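Local structure of Moesin/ezrin/radixin homolog 2 (Drosophila melanogaster, 7EDR) at residues W171-R174 with I175-Y179; P139-Y142 with E143-K146; S125-L128 with A129-A132. The protein probably links membrane proteins to the cortical cytoskeleton through its FERM domain, as a Drosophila merlin related to ezrin, radixin and moesin. All coordinates share one frame; numbering follows the deposited sequence.

Overall arrangement
All three contacts lie in the helical central lobe of the FERM domain, on the same side of the chain's centre. Contact 3 is two turns of helix 122-137, and contact 1 is part of helix 168-179. Their centres are about 9 Å apart and the two helices pack directly: Trp-171 CZ3 is 3.8 Å from Val-126 CG2, and Trp-178 CE2 is 3.9 Å from Leu-127 CD1. Contact 2 is a surface loop after helix 122-137, its centre about 13 Å from that of contact 1. Tyr-145 of the loop packs on Lys-176 and Tyr-179. Contacts 2 and 3 do not touch; their nearest atoms are about 8 Å apart. Another protein chain reaches contacts 1 and 3.

Contact 1 of 3, residues W171-R174 with I175-Y179; sequences WEER and IKTWY
Ile-175 N hydrogen-bonds to Trp-171 O at 3.0 Å, and the side chain of Ile-175 folds back toward the same carbonyl. Its CG1 sits beside the backbone N (chi1 -62°), which brings CG1 within 3.4 Å of Trp-171 O. Ile-175 also packs on Val-126 and Ala-129 of helix 122-137. Lys-176 N hydrogen-bonds to Glu-172 O at 2.8 Å. The extended Lys-176 chain lies alongside Glu-173 and points the same way. Lys-176 NZ is 4.5 Å from Glu-173 OE2, too far for a salt bridge; NZ pairs instead with Asp-147. These backbone bonds follow the i to i+4 pattern of an alpha helix, here helix 168-179 of the FERM central lobe. Thr-177 adds a second grip. Its N, at 2.9 Å, and its OG1, at 2.6 Å, both hydrogen-bond to Glu-173 O, from opposite faces of the carbonyl plane. OG1 is turned back beside its own N (chi1 -54°). A water donates to Glu-173 OE2 and, weakly, to Thr-177 OG1. Trp-178 N reaches Arg-174 O at 3.2 Å. Outside this helix, Arg-174 NH2 salt-bridges an acidic side chain of another protein's chain. Tyr-179 N closes back on Ile-175 O, and its OH hydrogen-bonds to Gly-138 O.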
ATOM      1  N   TRP C 171     -41.583 -17.845 -15.538  1.00 26.31           N
ATOM      2  CA  TRP C 171     -40.218 -17.422 -15.225  1.00 31.45           C
ATOM      3  C   TRP C 171     -40.100 -15.898 -15.228  1.00 29.43           C
ATOM      4  O   TRP C 171     -39.578 -15.297 -14.280  1.00 25.78           O
ATOM      5  CB  TRP C 171     -39.235 -18.029 -16.224  1.00 31.12           C
ATOM      6  CG  TRP C 171     -38.927 -19.495 -16.066  1.00 26.27           C
ATOM      7  CD1 TRP C 171     -39.243 -20.489 -16.938  1.00 25.70           C
ATOM      8  CD2 TRP C 171     -38.197 -20.120 -14.993  1.00 27.95           C
ATOM      9  NE1 TRP C 171     -38.776 -21.699 -16.473  1.00 29.39           N
ATOM     10  CE2 TRP C 171     -38.128 -21.501 -15.283  1.00 27.13           C
ATOM     11  CE3 TRP C 171     -37.605 -19.649 -13.817  1.00 27.85           C
ATOM     12  CZ2 TRP C 171     -37.486 -22.418 -14.442  1.00 27.77           C
ATOM     13  CZ3 TRP C 171     -36.965 -20.574 -12.968  1.00 29.76           C
ATOM     14  CH2 TRP C 171     -36.920 -21.937 -13.288  1.00 27.99           C
ATOM     15  N   GLU C 172     -40.600 -15.253 -16.288  1.00 31.53           N
ATOM     16  CA  GLU C 172     -40.508 -13.799 -16.393  1.00 29.64           C
ATOM     17  C   GLU C 172     -41.123 -13.106 -15.181  1.00 28.60           C
ATOM     18  O   GLU C 172     -40.575 -12.116 -14.684  1.00 29.23           O
ATOM     19  CB  GLU C 172     -41.167 -13.330 -17.691  1.00 26.43           C
ATOM     20  CG  GLU C 172     -40.411 -13.783 -18.947  1.00 33.12           C
ATOM     21  CD  GLU C 172     -41.284 -13.899 -20.196  1.00 40.76           C
ATOM     22  OE1 GLU C 172     -40.863 -14.621 -21.133  1.00 36.84           O
ATOM     23  OE2 GLU C 172     -42.372 -13.267 -20.252  1.00 42.57           O
ATOM     24  N   GLU C 173     -42.245 -13.620 -14.670  1.00 29.24           N
ATOM     25  CA  GLU C 173     -42.879 -12.947 -13.534  1.00 29.59           C
ATOM     26  C   GLU C 173     -42.008 -13.013 -12.283  1.00 28.53           C
ATOM     27  O   GLU C 173     -41.967 -12.057 -11.494  1.00 27.73           O
ATOM     28  CB  GLU C 173     -44.255 -13.557 -13.255  1.00 25.67           C
ATOM     29  CG  GLU C 173     -45.149 -12.675 -12.409  1.00 27.25           C
ATOM     30  CD  GLU C 173     -45.494 -11.344 -13.078  1.00 34.74           C
ATOM     31  OE1 GLU C 173     -45.375 -11.225 -14.322  1.00 37.35           O
ATOM     32  OE2 GLU C 173     -45.881 -10.404 -12.345  1.00 40.28           O
ATOM     33  N   ARG C 174     -41.302 -14.125 -12.089  1.00 26.75           N
ATOM     34  CA  ARG C 174     -40.392 -14.234 -10.956  1.00 34.27           C
ATOM     35  C   ARG C 174     -39.153 -13.355 -11.126  1.00 28.43           C
ATOM     36  O   ARG C 174     -38.675 -12.775 -10.145  1.00 27.64           O
ATOM     37  CB  ARG C 174     -40.021 -15.693 -10.748  1.00 28.25           C
ATOM     38  CG  ARG C 174     -41.241 -16.494 -10.420  1.00 27.30           C
ATOM     39  CD  ARG C 174     -40.879 -17.898 -10.132  1.00 30.04           C
ATOM     40  NE  ARG C 174     -41.317 -18.247  -8.790  1.00 36.13           N
ATOM     41  CZ  ARG C 174     -42.395 -18.963  -8.545  1.00 34.03           C
ATOM     42  NH1 ARG C 174     -43.133 -19.398  -9.566  1.00 41.00           N
ATOM     43  NH2 ARG C 174     -42.720 -19.250  -7.297  1.00 32.69           N
ATOM     44  N   ILE C 175     -38.644 -13.211 -12.354  1.00 26.31           N
ATOM     45  CA  ILE C 175     -37.560 -12.269 -12.602  1.00 22.28           C
ATOM     46  C   ILE C 175     -38.024 -10.843 -12.331  1.00 29.19           C
ATOM     47  O   ILE C 175     -37.333 -10.071 -11.652  1.00 30.07           O
ATOM     48  CB  ILE C 175     -37.051 -12.450 -14.042  1.00 27.56           C
ATOM     49  CG1 ILE C 175     -36.498 -13.871 -14.224  1.00 21.60           C
ATOM     50  CG2 ILE C 175     -36.031 -11.389 -14.403  1.00 25.58           C
ATOM     51  CD1 ILE C 175     -36.240 -14.262 -15.660  1.00 18.23           C
ATOM     52  N   LYS C 176     -39.219 -10.483 -12.829  1.00 27.04           N
ATOM     53  CA  LYS C 176     -39.759  -9.146 -12.603  1.00 26.38           C
ATOM     54  C   LYS C 176     -39.968  -8.864 -11.120  1.00 30.53           C
ATOM     55  O   LYS C 176     -39.726  -7.743 -10.652  1.00 32.54           O
ATOM     56  CB  LYS C 176     -41.078  -8.974 -13.355  1.00 29.18           C
ATOM     57  CG  LYS C 176     -41.803  -7.693 -12.977  1.00 29.06           C
ATOM     58  CD  LYS C 176     -43.211  -7.617 -13.549  1.00 36.46           C
ATOM     59  CE  LYS C 176     -43.892  -6.301 -13.132  1.00 36.86           C
ATOM     60  NZ  LYS C 176     -45.280  -6.147 -13.660  1.00 43.20           N
ATOM     61  N   THR C 177     -40.433  -9.861 -10.365  1.00 28.46           N
ATOM     62  CA  THR C 177     -40.713  -9.640  -8.950  1.00 32.32           C
ATOM     63  C   THR C 177     -39.433  -9.354  -8.173  1.00 34.15           C
ATOM     64  O   THR C 177     -39.413  -8.499  -7.275  1.00 31.19           O
ATOM     65  CB  THR C 177     -41.433 -10.858  -8.373  1.00 30.77           C
ATOM     66  OG1 THR C 177     -42.593 -11.133  -9.171  1.00 32.35           O
ATOM     67  CG2 THR C 177     -41.845 -10.601  -6.931  1.00 25.35           C
ATOM     68  N   TRP C 178     -38.349 -10.059  -8.511  1.00 30.37           N
ATOM     69  CA  TRP C 178     -37.067  -9.799  -7.875  1.00 32.94           C
ATOM     70  C   TRP C 178     -36.477  -8.474  -8.352  1.00 34.99           C
ATOM     71  O   TRP C 178     -35.966  -7.689  -7.545  1.00 34.64           O
ATOM     72  CB  TRP C 178     -36.117 -10.956  -8.160  1.00 32.15           C
ATOM     73  CG  TRP C 178     -35.182 -11.208  -7.053  1.00 35.41           C
ATOM     74  CD1 TRP C 178     -34.679 -10.292  -6.172  1.00 35.81           C
ATOM     75  CD2 TRP C 178     -34.647 -12.473  -6.667  1.00 33.35           C
ATOM     76  NE1 TRP C 178     -33.853 -10.917  -5.261  1.00 33.98           N
ATOM     77  CE2 TRP C 178     -33.814 -12.254  -5.553  1.00 33.68           C
ATOM     78  CE3 TRP C 178     -34.791 -13.770  -7.156  1.00 32.37           C
ATOM     79  CZ2 TRP C 178     -33.135 -13.281  -4.926  1.00 35.95           C
ATOM     80  CZ3 TRP C 178     -34.120 -14.779  -6.537  1.00 30.04           C
ATOM     81  CH2 TRP C 178     -33.303 -14.535  -5.433  1.00 33.98           C
ATOM     82  N   TYR C 179     -36.545  -8.211  -9.661  1.00 31.31           N
ATOM     83  CA  TYR C 179     -36.125  -6.923 -10.204  1.00 31.93           C
ATOM     84  C   TYR C 179     -36.786  -5.755  -9.468  1.00 35.15           C
ATOM     85  O   TYR C 179     -36.116  -4.787  -9.096  1.00 34.60           O
ATOM     86  CB  TYR C 179     -36.444  -6.901 -11.701  1.00 27.29           C
ATOM     87  CG  TYR C 179     -36.353  -5.570 -12.412  1.00 33.68           C
ATOM     88  CD1 TYR C 179     -35.164  -4.848 -12.440  1.00 34.98           C
ATOM     89  CD2 TYR C 179     -37.448  -5.060 -13.120  1.00 35.38           C
ATOM     90  CE1 TYR C 179     -35.073  -3.640 -13.113  1.00 34.83           C
ATOM     91  CE2 TYR C 179     -37.362  -3.860 -13.810  1.00 33.39           C
ATOM     92  CZ  TYR C 179     -36.171  -3.155 -13.803  1.00 37.18           C
ATOM     93  OH  TYR C 179     -36.066  -1.958 -14.465  1.00 37.12           O
TER
HETATM   94  O   HOH W   1     -44.469  -8.922 -10.841  1.00 37.29           O

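Contact 2 of 3, residues P139-Y142 with E143-K146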
ATOM      1  N   PRO C 139     -33.213   1.043 -12.729  1.00 40.61           N
ATOM      2  CA  PRO C 139     -33.989   0.500 -11.604  1.00 36.46           C
ATOM      3  C   PRO C 139     -35.452   0.356 -11.995  1.00 42.52           C
ATOM      4  O   PRO C 139     -35.957   1.080 -12.856  1.00 43.58           O
ATOM      5  CB  PRO C 139     -33.798   1.543 -10.493  1.00 39.21           C
ATOM      6  CG  PRO C 139     -32.639   2.432 -10.947  1.00 33.90           C
ATOM      7  CD  PRO C 139     -32.677   2.389 -12.447  1.00 36.42           C
ATOM      8  N   TYR C 140     -36.124  -0.622 -11.385  1.00 41.51           N
ATOM      9  CA  TYR C 140     -37.514  -0.885 -11.736  1.00 39.75           C
ATOM     10  C   TYR C 140     -38.349   0.372 -11.569  1.00 41.35           C
ATOM     11  O   TYR C 140     -38.337   1.004 -10.509  1.00 40.35           O
ATOM     12  CB  TYR C 140     -38.094  -2.001 -10.874  1.00 37.73           C
ATOM     13  CG  TYR C 140     -39.612  -2.021 -10.881  1.00 40.16           C
ATOM     14  CD1 TYR C 140     -40.316  -2.532 -11.975  1.00 40.59           C
ATOM     15  CD2 TYR C 140     -40.341  -1.545  -9.796  1.00 39.97           C
ATOM     16  CE1 TYR C 140     -41.697  -2.558 -11.992  1.00 41.45           C
ATOM     17  CE2 TYR C 140     -41.729  -1.569  -9.799  1.00 41.98           C
ATOM     18  CZ  TYR C 140     -42.402  -2.071 -10.900  1.00 47.44           C
ATOM     19  OH  TYR C 140     -43.777  -2.092 -10.913  1.00 48.96           O
ATOM     20  N   ASP C 141     -39.072   0.734 -12.621  1.00 40.52           N
ATOM     21  CA  ASP C 141     -39.979   1.875 -12.579  1.00 46.00           C
ATOM     22  C   ASP C 141     -41.352   1.445 -13.078  1.00 45.47           C
ATOM     23  O   ASP C 141     -41.511   1.157 -14.271  1.00 45.32           O
ATOM     24  CB  ASP C 141     -39.432   3.025 -13.413  1.00 48.31           C
ATOM     25  CG  ASP C 141     -40.270   4.261 -13.290  1.00 53.12           C
ATOM     26  OD1 ASP C 141     -40.174   5.119 -14.189  1.00 56.20           O
ATOM     27  OD2 ASP C 141     -41.029   4.367 -12.299  1.00 51.95           O
ATOM     28  N   TYR C 142     -42.341   1.419 -12.165  1.00 46.39           N
ATOM     29  CA  TYR C 142     -43.693   0.949 -12.492  1.00 50.84           C
ATOM     30  C   TYR C 142     -44.286   1.695 -13.678  1.00 49.55           C
ATOM     31  O   TYR C 142     -45.025   1.103 -14.481  1.00 47.21           O
ATOM     32  CB  TYR C 142     -44.617   1.094 -11.275  1.00 49.44           C
ATOM     33  CG  TYR C 142     -46.097   0.841 -11.552  1.00 56.55           C
ATOM     34  CD1 TYR C 142     -47.000   1.899 -11.702  1.00 56.77           C
ATOM     35  CD2 TYR C 142     -46.594  -0.460 -11.662  1.00 61.39           C
ATOM     36  CE1 TYR C 142     -48.364   1.660 -11.957  1.00 58.55           C
ATOM     37  CE2 TYR C 142     -47.952  -0.710 -11.913  1.00 58.05           C
ATOM     38  CZ  TYR C 142     -48.831   0.350 -12.059  1.00 63.60           C
ATOM     39  OH  TYR C 142     -50.168   0.088 -12.305  1.00 60.38           O
ATOM     40  N   GLU C 143     -43.967   2.989 -13.798  1.00 50.77           N
ATOM     41  CA  GLU C 143     -44.450   3.809 -14.908  1.00 51.72           C
ATOM     42  C   GLU C 143     -43.928   3.300 -16.245  1.00 56.69           C
ATOM     43  O   GLU C 143     -44.687   3.147 -17.214  1.00 59.75           O
ATOM     44  CB  GLU C 143     -44.008   5.253 -14.698  1.00 53.50           C
ATOM     45  CG  GLU C 143     -44.220   5.774 -13.291  1.00 65.15           C
ATOM     46  CD  GLU C 143     -45.645   6.238 -13.058  1.00 70.12           C
ATOM     47  OE1 GLU C 143     -45.820   7.407 -12.636  1.00 74.76           O
ATOM     48  OE2 GLU C 143     -46.600   5.459 -13.302  1.00 70.81           O
ATOM     49  N   THR C 144     -42.632   3.032 -16.324  1.00 50.88           N
ATOM     50  CA  THR C 144     -42.030   2.709 -17.602  1.00 46.34           C
ATOM     51  C   THR C 144     -41.965   1.216 -17.866  1.00 44.47           C
ATOM     52  O   THR C 144     -41.743   0.822 -19.016  1.00 48.27           O
ATOM     53  CB  THR C 144     -40.640   3.335 -17.673  1.00 41.08           C
ATOM     54  OG1 THR C 144     -39.830   2.811 -16.614  1.00 48.74           O
ATOM     55  CG2 THR C 144     -40.768   4.820 -17.471  1.00 40.23           C
ATOM     56  N   TYR C 145     -42.175   0.375 -16.851  1.00 46.34           N
ATOM     57  CA  TYR C 145     -42.125  -1.066 -17.083  1.00 50.24           C
ATOM     58  C   TYR C 145     -43.227  -1.491 -18.047  1.00 51.94           C
ATOM     59  O   TYR C 145     -44.338  -0.956 -18.017  1.00 62.91           O
ATOM     60  CB  TYR C 145     -42.260  -1.849 -15.774  1.00 40.23           C
ATOM     61  CG  TYR C 145     -42.026  -3.323 -16.004  1.00 44.51           C
ATOM     62  CD1 TYR C 145     -40.747  -3.856 -15.960  1.00 42.23           C
ATOM     63  CD2 TYR C 145     -43.076  -4.177 -16.312  1.00 45.25           C
ATOM     64  CE1 TYR C 145     -40.523  -5.197 -16.196  1.00 37.61           C
ATOM     65  CE2 TYR C 145     -42.861  -5.520 -16.556  1.00 41.99           C
ATOM     66  CZ  TYR C 145     -41.585  -6.027 -16.495  1.00 40.83           C
ATOM     67  OH  TYR C 145     -41.370  -7.370 -16.736  1.00 40.16           O
ATOM     68  N   LYS C 146     -42.924  -2.464 -18.901  1.00 48.32           N
ATOM     69  CA  LYS C 146     -43.901  -3.006 -19.842  1.00 55.45           C
ATOM     70  C   LYS C 146     -43.932  -4.525 -19.711  1.00 54.56           C
ATOM     71  O   LYS C 146     -42.969  -5.194 -20.102  1.00 55.61           O
ATOM     72  CB  LYS C 146     -43.554  -2.598 -21.275  1.00 61.09           C
ATOM     73  CG  LYS C 146     -43.006  -1.180 -21.399  1.00 61.15           C
ATOM     74  CD  LYS C 146     -42.691  -0.804 -22.848  1.00 58.81           C
ATOM     75  CE  LYS C 146     -43.956  -0.629 -23.685  1.00 62.34           C
ATOM     76  NZ  LYS C 146     -43.644  -0.303 -25.114  1.00 65.55           N
TER
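Asp-141 O accepts a hydrogen bond from Tyr-145 N at 2.8 Å. The N-H...O angle is 142°, so the bond is not straight. Thr-144 N makes a weak hydrogen bond to the same oxygen at 3.0 Å. The i to i+4 bond defines an alpha-turn, a single helical turn within the loop that joins helix 122-137 to helix 152-155. Thr-144 adds its side chain from across the turn, at about a right angle to Asp-141. Its OG1 lies between its backbone N and carbonyl carbon (chi1 60°), which places it 3.3 Å from Asp-141 O and 3.4 Å from Asp-141 OD1. Both approaches are weak, and the one proton could serve either oxygen. On another side of the turn, Tyr-140 and Tyr-145 cross at about a right angle, with Tyr-140 CE1 3.9 Å from Tyr-145 CB. The backbone N of Tyr-142 lies over one face of the Tyr-140 ring, toward its rim. The OH of Tyr-140 meets the edge of the Tyr-142 ring in plane. Glu-143 bends at chi2, and its carboxylate is turned only 23° from the Tyr-142 ring plane. Further out, Tyr-145 packs on Lys-176 and Tyr-179 of helix 168-179, and Tyr-140 on Met-180 just beyond it; Pro-139 meets Pro-184. Two carboxylates share the turn, with Asp-141 OD2 5.7 Å from Glu-143 OE1. Their like charges may slightly favour proton uptake by one of them, though the surface setting should screen the effect.

Contact 3 of 3, residues S125-L128 with A129-A132; sequences SVLL and ASYA
Leu-127 lays its CD1 methyl over one face of the Tyr-131 ring in a CH-pi contact. CD1 is 3.8 Å from the ring centroid, 24° off the ring normal, and is displaced toward the hydroxyl end: Tyr-131 CZ is its nearest ring atom, at 3.5 Å. The two side chains cross obliquely, one turn apart on helix 122-137. In Leu-127, chi1 (171°) sets CG anti to the backbone N, and chi2 (57°) then turns CD1 onto the ring. The backbone beneath joins the same two residues, as Tyr-131 N hydrogen-bonds to Leu-127 O at 3.0 Å. Ser-130 comes to that oxygen from another direction. Its OG donates at 2.8 Å in the carbonyl plane, on a lone pair, so Leu-127 O has two donors. Ala-129 N hydrogen-bonds to Ser-125 O at 2.9 Å. In the all-helical FERM central lobe the helix packs against helices 99-114 and 187-198 through Leu-128, on Ile-113, Tyr-194 and Ile-197, and against helix 168-179 through Val-126 and Ala-129. Val-126 and Leu-127 also meet apolar side chains of another protein's chain. His-182 hydrogen-bonds through NE2 to Ser-130 OG, and its ring meets that of Tyr-131. Since Ser-130 OG gives its proton to Leu-127 O, His-182 NE2 would be expected to bring the proton for their bond, and the buried hydroxyl is then both donor and acceptor.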
ATOM      1  N   SER C 125     -29.756 -18.318 -11.264  1.00 25.72           N
ATOM      2  CA  SER C 125     -29.952 -17.759 -12.598  1.00 24.56           C
ATOM      3  C   SER C 125     -31.089 -16.742 -12.625  1.00 27.19           C
ATOM      4  O   SER C 125     -31.059 -15.809 -13.433  1.00 26.00           O
ATOM      5  CB  SER C 125     -30.232 -18.870 -13.610  1.00 26.38           C
ATOM      6  OG  SER C 125     -31.481 -19.497 -13.347  1.00 27.82           O
ATOM      7  N   VAL C 126     -32.100 -16.901 -11.766  1.00 24.71           N
ATOM      8  CA  VAL C 126     -33.159 -15.899 -11.728  1.00 25.91           C
ATOM      9  C   VAL C 126     -32.631 -14.602 -11.147  1.00 27.05           C
ATOM     10  O   VAL C 126     -32.899 -13.513 -11.672  1.00 29.51           O
ATOM     11  CB  VAL C 126     -34.384 -16.405 -10.944  1.00 22.09           C
ATOM     12  CG1 VAL C 126     -35.384 -15.271 -10.763  1.00 20.80           C
ATOM     13  CG2 VAL C 126     -35.028 -17.561 -11.664  1.00 18.62           C
ATOM     14  N   LEU C 127     -31.872 -14.689 -10.052  1.00 29.71           N
ATOM     15  CA  LEU C 127     -31.266 -13.490  -9.480  1.00 29.93           C
ATOM     16  C   LEU C 127     -30.366 -12.790 -10.497  1.00 27.37           C
ATOM     17  O   LEU C 127     -30.496 -11.583 -10.737  1.00 27.25           O
ATOM     18  CB  LEU C 127     -30.486 -13.859  -8.223  1.00 27.94           C
ATOM     19  CG  LEU C 127     -29.603 -12.759  -7.624  1.00 29.86           C
ATOM     20  CD1 LEU C 127     -30.433 -11.541  -7.318  1.00 32.47           C
ATOM     21  CD2 LEU C 127     -28.982 -13.278  -6.368  1.00 28.52           C
ATOM     22  N   LEU C 128     -29.458 -13.543 -11.122  1.00 25.29           N
ATOM     23  CA  LEU C 128     -28.608 -12.965 -12.156  1.00 25.32           C
ATOM     24  C   LEU C 128     -29.448 -12.313 -13.242  1.00 27.90           C
ATOM     25  O   LEU C 128     -29.107 -11.234 -13.749  1.00 25.85           O
ATOM     26  CB  LEU C 128     -27.700 -14.047 -12.752  1.00 25.16           C
ATOM     27  CG  LEU C 128     -26.706 -14.623 -11.739  1.00 21.55           C
ATOM     28  CD1 LEU C 128     -25.930 -15.751 -12.353  1.00 19.59           C
ATOM     29  CD2 LEU C 128     -25.784 -13.518 -11.288  1.00 19.82           C
ATOM     30  N   ALA C 129     -30.563 -12.949 -13.604  1.00 25.88           N
ATOM     31  CA  ALA C 129     -31.397 -12.399 -14.655  1.00 24.49           C
ATOM     32  C   ALA C 129     -32.001 -11.073 -14.218  1.00 26.31           C
ATOM     33  O   ALA C 129     -32.037 -10.115 -15.000  1.00 27.25           O
ATOM     34  CB  ALA C 129     -32.477 -13.404 -15.050  1.00 24.67           C
ATOM     35  N   SER C 130     -32.450 -10.986 -12.957  1.00 25.89           N
ATOM     36  CA  SER C 130     -33.061  -9.744 -12.488  1.00 25.80           C
ATOM     37  C   SER C 130     -32.043  -8.611 -12.419  1.00 30.72           C
ATOM     38  O   SER C 130     -32.396  -7.456 -12.689  1.00 29.63           O
ATOM     39  CB  SER C 130     -33.742  -9.959 -11.142  1.00 26.17           C
ATOM     40  OG  SER C 130     -32.814 -10.065 -10.089  1.00 31.09           O
ATOM     41  N   TYR C 131     -30.776  -8.927 -12.099  1.00 29.45           N
ATOM     42  CA  TYR C 131     -29.697  -7.938 -12.209  1.00 29.03           C
ATOM     43  C   TYR C 131     -29.438  -7.545 -13.664  1.00 28.59           C
ATOM     44  O   TYR C 131     -29.267  -6.359 -13.976  1.00 30.73           O
ATOM     45  CB  TYR C 131     -28.402  -8.475 -11.603  1.00 27.74           C
ATOM     46  CG  TYR C 131     -28.359  -8.600 -10.097  1.00 30.05           C
ATOM     47  CD1 TYR C 131     -29.162  -7.815  -9.273  1.00 34.73           C
ATOM     48  CD2 TYR C 131     -27.492  -9.490  -9.497  1.00 32.63           C
ATOM     49  CE1 TYR C 131     -29.110  -7.934  -7.891  1.00 29.69           C
ATOM     50  CE2 TYR C 131     -27.426  -9.610  -8.117  1.00 36.76           C
ATOM     51  CZ  TYR C 131     -28.234  -8.835  -7.321  1.00 36.57           C
ATOM     52  OH  TYR C 131     -28.140  -8.982  -5.951  1.00 38.91           O
ATOM     53  N   ALA C 132     -29.371  -8.526 -14.565  1.00 26.62           N
ATOM     54  CA  ALA C 132     -29.156  -8.197 -15.968  1.00 27.89           C
ATOM     55  C   ALA C 132     -30.224  -7.229 -16.466  1.00 32.19           C
ATOM     56  O   ALA C 132     -29.918  -6.264 -17.180  1.00 31.74           O
ATOM     57  CB  ALA C 132     -29.141  -9.465 -16.814  1.00 24.09           C
TER